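Local structure of MIX1 (Leishmania major, 3HA4) at residues P66-W69 and L70-E74; D95-R98 and K99-M103. The protein is of unknown molecular function but forms homodimers, has a TPR-like helical fold and probably serves as a membrane-anchored scaffold for protein-protein interactions. All blocks are in the same frame, centred on the assembly; numbering follows the deposited sequence.

Contact 1. Residues P66-W69 and L70-E74; sequences PADW and LIPLE
Asp68 and Trp69 reach forward in different ways over the first turn of helix 70-81. The Asp68 carboxylate crosses Ile71 at about a right angle and spreads its two oxygens over two successive backbone N-H groups. Asp68 OD2 takes the firmer bond, a nearly straight one from Ile71 N at 3.0 Å, with the nitrogen lying above the carboxylate plane. Asp68 OD1 takes only a weak one, from Leu70 N at 3.2 Å. With CG anti to the backbone nitrogen (chi1 -176°), the carboxylate lies beside its own carbonyl carbon, where both N-H groups can be met. This is an N-cap: the aspartate supplies acceptors to the opening turn, which has no preceding carbonyls to use. OD2 also accepts from Trp34 NE1, which ties the cap to helix 34-42, and Gly118 N donates a weak bond to OD1.

Trp69 begins the regular helical pattern with its backbone, its O accepting from Leu73 N at 2.8 Å. Its chi1 of 56° sets the indole between backbone nitrogen and carbonyl carbon, swung over the start of the helix. One ring face then rests above Leu70 CB, while Leu70 CD1 lies 4.0 Å from CZ3 of Trp69. Leu73 runs alongside Trp69, pointing the same way, and its CD2 meets CZ3 of the indole at the ring edge, 3.8 Å off. Val125, Ile128 and Ile129 of helix 123-137 also pack on the indole, and Leu70 additionally touches Trp69 of the second subunit.

Contact 2. Residues D95-R98 and K99-M103; sequences DEMR and KEVLM
Lys99 lays its aliphatic chain across the Arg98 side chain, with CG over one face of the guanidinium and CE 3.6 Å from Arg98 NH1. Lys99 CE also passes 3.5 Å from Asp95 OD2, so the lysine covers the place where aspartate and arginine meet. There the guanidinium presents its edge: OD2 of Asp95 lies in its plane and forms a salt bridge with Arg98 NH1 at 3.0 Å, and NH1 gives a further, weak hydrogen bond to OD1. A bend at chi3 (125°) turns the arginine back along the helix toward Asp95, three residues earlier. Lys99 is extended beyond CG, which carries its ammonium past the pair; Lys99 NZ stays 4.1 Å from OD2 of Asp95, beyond salt-bridge range.

Glu100 points elsewhere. Its CG leans on the Glu96 carbonyl oxygen, and its OE1 forms a salt bridge with Lys62 and accepts from Trp58 NE1, linking this helix to helix 54-64. Farther round, Met97 CE and Val101 CG2 make a loose apolar contact at 4.3 Å. Regular helix 94-109 carries all of these groups, with Val101 N bonded almost straight to Met97 O (3.0 Å, 170°).

Residues beyond helix 94-109 fix the ion pair: Arg98 NE donates to Leu136 O near the end of helix 123-137, and Asp95 OD1 accepts from Leu141 N in the tail that follows. Asp140 brings a second carboxylate close to OD1 of Asp95, which would tend to raise the pKa of the aspartate, while Arg98 and, more weakly, the nearby Lys99 ammonium probably offset that and favour the charged form.

Contact 1 comes first along the chain, where the loop after helix 54-64 runs into helix 70-81; contact 2 follows on helix 94-109, beyond the short helix 84-90. Their centres are about 12 Å apart, and they meet where Pro72 O lies 3.5 Å from Val101 CG1, so helices 70-81 and 94-109 pack directly on each other. Both contacts also lean on helix 123-137, through Trp69 and Leu73 in one and Val101 and Leu102 in the other. The difference lies at the dimer: 66-74 reaches the second subunit, whereas 95-103 stays within its own chain, joining neighbouring helices of the TPR-like bundle.

Contact 1. Residues P66-W69 and L70-E74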
loop_
_atom_site.group_PDB
_atom_site.type_symbol
_atom_site.label_atom_id
_atom_site.label_comp_id
_atom_site.label_asym_id
_atom_site.label_seq_id
_atom_site.Cartn_x
_atom_site.Cartn_y
_atom_site.Cartn_z
ATOM N N PRO A 66 12.723 -6.104 -6.964
ATOM C CA PRO A 66 13.564 -4.975 -6.533
ATOM C C PRO A 66 13.094 -3.638 -7.114
ATOM O O PRO A 66 13.542 -2.586 -6.647
ATOM C CB PRO A 66 14.941 -5.294 -7.125
ATOM C CG PRO A 66 14.682 -6.271 -8.254
ATOM C CD PRO A 66 13.309 -6.872 -8.078
ATOM N N ALA A 67 12.228 -3.686 -8.121
ATOM C CA ALA A 67 11.709 -2.472 -8.751
ATOM C C ALA A 67 10.365 -2.016 -8.207
ATOM O O ALA A 67 9.890 -0.945 -8.579
ATOM C CB ALA A 67 11.627 -2.629 -10.260
ATOM N N ASP A 68 9.753 -2.811 -7.334
ATOM C CA ASP A 68 8.445 -2.462 -6.777
ATOM C C ASP A 68 8.516 -1.398 -5.675
ATOM O O ASP A 68 9.449 -1.388 -4.858
ATOM C CB ASP A 68 7.742 -3.700 -6.222
ATOM C CG ASP A 68 6.335 -3.394 -5.722
ATOM O OD1 ASP A 68 5.589 -2.687 -6.445
ATOM O OD2 ASP A 68 5.984 -3.850 -4.608
ATOM N N TRP A 69 7.514 -0.523 -5.638
ATOM C CA TRP A 69 7.448 0.526 -4.604
ATOM C C TRP A 69 6.289 0.268 -3.641
ATOM O O TRP A 69 6.310 0.726 -2.499
ATOM C CB TRP A 69 7.309 1.937 -5.233
ATOM C CG TRP A 69 6.127 2.020 -6.128
ATOM C CD1 TRP A 69 6.073 1.667 -7.439
ATOM C CD2 TRP A 69 4.799 2.409 -5.762
ATOM N NE1 TRP A 69 4.797 1.828 -7.920
ATOM C CE2 TRP A 69 3.997 2.286 -6.909
ATOM C CE3 TRP A 69 4.215 2.864 -4.580
ATOM C CZ2 TRP A 69 2.645 2.611 -6.913
ATOM C CZ3 TRP A 69 2.873 3.178 -4.585
ATOM C CH2 TRP A 69 2.104 3.056 -5.745
ATOM N N LEU A 70 5.279 -0.457 -4.113
ATOM C CA LEU A 70 4.054 -0.664 -3.346
ATOM C C LEU A 70 4.311 -1.418 -2.047
ATOM O O LEU A 70 3.897 -0.994 -0.966
ATOM C CB LEU A 70 3.009 -1.402 -4.187
ATOM C CG LEU A 70 1.588 -1.440 -3.621
ATOM C CD1 LEU A 70 1.215 -0.109 -2.969
ATOM C CD2 LEU A 70 0.587 -1.798 -4.705
ATOM N N ILE A 71 5.009 -2.538 -2.149
ATOM C CA ILE A 71 5.302 -3.316 -0.964
ATOM C C ILE A 71 6.206 -2.542 0.002
ATOM O O ILE A 71 5.932 -2.503 1.202
ATOM C CB ILE A 71 5.840 -4.714 -1.331
ATOM C CG1 ILE A 71 4.687 -5.551 -1.899
ATOM C CG2 ILE A 71 6.484 -5.389 -0.111
ATOM C CD1 ILE A 71 5.047 -6.974 -2.279
ATOM N N PRO A 72 7.272 -1.901 -0.516
ATOM C CA PRO A 72 8.100 -1.049 0.357
ATOM C C PRO A 72 7.315 0.073 1.034
ATOM O O PRO A 72 7.589 0.405 2.189
ATOM C CB PRO A 72 9.144 -0.483 -0.602
ATOM C CG PRO A 72 9.293 -1.569 -1.628
ATOM C CD PRO A 72 7.900 -2.106 -1.832
ATOM N N LEU A 73 6.350 0.645 0.324
ATOM C CA LEU A 73 5.459 1.629 0.915
ATOM C C LEU A 73 4.699 1.015 2.104
ATOM O O LEU A 73 4.635 1.592 3.189
ATOM C CB LEU A 73 4.479 2.142 -0.144
ATOM C CG LEU A 73 3.481 3.227 0.255
ATOM C CD1 LEU A 73 4.212 4.524 0.498
ATOM C CD2 LEU A 73 2.427 3.390 -0.822
ATOM N N GLU A 74 4.142 -0.173 1.896
ATOM C CA GLU A 74 3.397 -0.871 2.944
ATOM C C GLU A 74 4.294 -1.237 4.138
ATOM O O GLU A 74 3.926 -1.019 5.298
ATOM C CB GLU A 74 2.724 -2.106 2.363
ATOM C CG GLU A 74 1.435 -2.472 3.045
ATOM C CD GLU A 74 0.418 -1.354 2.967
ATOM O OE1 GLU A 74 -0.287 -1.221 1.931
ATOM O OE2 GLU A 74 0.329 -0.605 3.958
#

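Contact 2. Residues D95-R98 and K99-M103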
loop_
_atom_site.group_PDB
_atom_site.type_symbol
_atom_site.label_atom_id
_atom_site.label_comp_id
_atom_site.label_asym_id
_atom_site.label_seq_id
_atom_site.Cartn_x
_atom_site.Cartn_y
_atom_site.Cartn_z
ATOM N N ASP A 95 16.669 -1.483 12.027
ATOM C CA ASP A 95 17.191 -0.306 11.394
ATOM C C ASP A 95 17.906 -0.668 10.148
ATOM O O ASP A 95 18.025 0.103 9.268
ATOM C CB ASP A 95 18.098 0.472 12.321
ATOM C CG ASP A 95 18.186 1.926 11.961
ATOM O OD1 ASP A 95 17.222 2.649 12.173
ATOM O OD2 ASP A 95 19.224 2.344 11.473
ATOM N N GLU A 96 18.345 -1.883 10.016
ATOM C CA GLU A 96 18.938 -2.281 8.770
ATOM C C GLU A 96 17.913 -2.536 7.704
ATOM O O GLU A 96 18.151 -2.286 6.571
ATOM C CB GLU A 96 19.822 -3.487 8.948
ATOM C CG GLU A 96 20.903 -3.644 7.905
ATOM C CD GLU A 96 21.694 -2.376 7.624
ATOM O OE1 GLU A 96 22.145 -1.712 8.577
ATOM O OE2 GLU A 96 21.865 -2.045 6.443
ATOM N N MET A 97 16.761 -3.036 8.093
ATOM C CA MET A 97 15.653 -3.246 7.196
ATOM C C MET A 97 15.124 -1.943 6.672
ATOM O O MET A 97 14.765 -1.847 5.561
ATOM C CB MET A 97 14.538 -4.002 7.890
ATOM C CG MET A 97 13.436 -4.400 6.985
ATOM S SD MET A 97 12.041 -5.064 7.764
ATOM C CE MET A 97 10.891 -4.916 6.481
ATOM N N ARG A 98 15.086 -0.956 7.530
ATOM C CA ARG A 98 14.688 0.380 7.241
ATOM C C ARG A 98 15.518 0.966 6.138
ATOM O O ARG A 98 15.027 1.592 5.234
ATOM C CB ARG A 98 14.915 1.158 8.511
ATOM C CG ARG A 98 14.447 2.548 8.563
ATOM C CD ARG A 98 15.252 3.323 9.537
ATOM N NE ARG A 98 15.798 4.464 8.857
ATOM C CZ ARG A 98 17.062 4.800 8.821
ATOM N NH1 ARG A 98 17.943 4.115 9.472
ATOM N NH2 ARG A 98 17.424 5.853 8.135
ATOM N N LYS A 99 16.806 0.730 6.234
ATOM C CA LYS A 99 17.770 1.212 5.302
ATOM C C LYS A 99 17.663 0.557 3.978
ATOM O O LYS A 99 17.948 1.159 2.999
ATOM C CB LYS A 99 19.153 0.998 5.852
ATOM C CG LYS A 99 19.516 2.014 6.839
ATOM C CD LYS A 99 20.887 1.828 7.347
ATOM C CE LYS A 99 21.126 2.691 8.538
ATOM N NZ LYS A 99 22.510 2.666 9.004
ATOM N N GLU A 100 17.249 -0.695 3.963
ATOM C CA GLU A 100 17.054 -1.420 2.716
ATOM C C GLU A 100 15.771 -1.021 2.014
ATOM O O GLU A 100 15.760 -0.847 0.802
ATOM C CB GLU A 100 17.071 -2.921 2.975
ATOM C CG GLU A 100 18.386 -3.405 3.525
ATOM C CD GLU A 100 18.332 -4.845 3.970
ATOM O OE1 GLU A 100 17.217 -5.373 4.175
ATOM O OE2 GLU A 100 19.416 -5.444 4.112
ATOM N N VAL A 101 14.691 -0.877 2.773
ATOM C CA VAL A 101 13.436 -0.398 2.203
ATOM C C VAL A 101 13.643 0.999 1.620
ATOM O O VAL A 101 13.192 1.296 0.505
ATOM C CB VAL A 101 12.305 -0.375 3.240
ATOM C CG1 VAL A 101 11.013 0.123 2.613
ATOM C CG2 VAL A 101 12.108 -1.763 3.817
ATOM N N LEU A 102 14.342 1.843 2.375
ATOM C CA LEU A 102 14.707 3.172 1.909
ATOM C C LEU A 102 15.479 3.064 0.581
ATOM O O LEU A 102 15.079 3.639 -0.431
ATOM C CB LEU A 102 15.512 3.923 2.977
ATOM C CG LEU A 102 16.191 5.223 2.521
ATOM C CD1 LEU A 102 15.173 6.197 1.941
ATOM C CD2 LEU A 102 16.995 5.879 3.651
ATOM N N MET A 103 16.557 2.286 0.581
ATOM C CA MET A 103 17.332 2.051 -0.633
ATOM C C MET A 103 16.496 1.605 -1.848
ATOM O O MET A 103 16.680 2.121 -2.961
ATOM C CB MET A 103 18.443 1.046 -0.368
ATOM C CG MET A 103 19.503 0.985 -1.454
ATOM S SD MET A 103 20.806 -0.226 -1.114
ATOM C CE MET A 103 21.103 0.079 0.628
#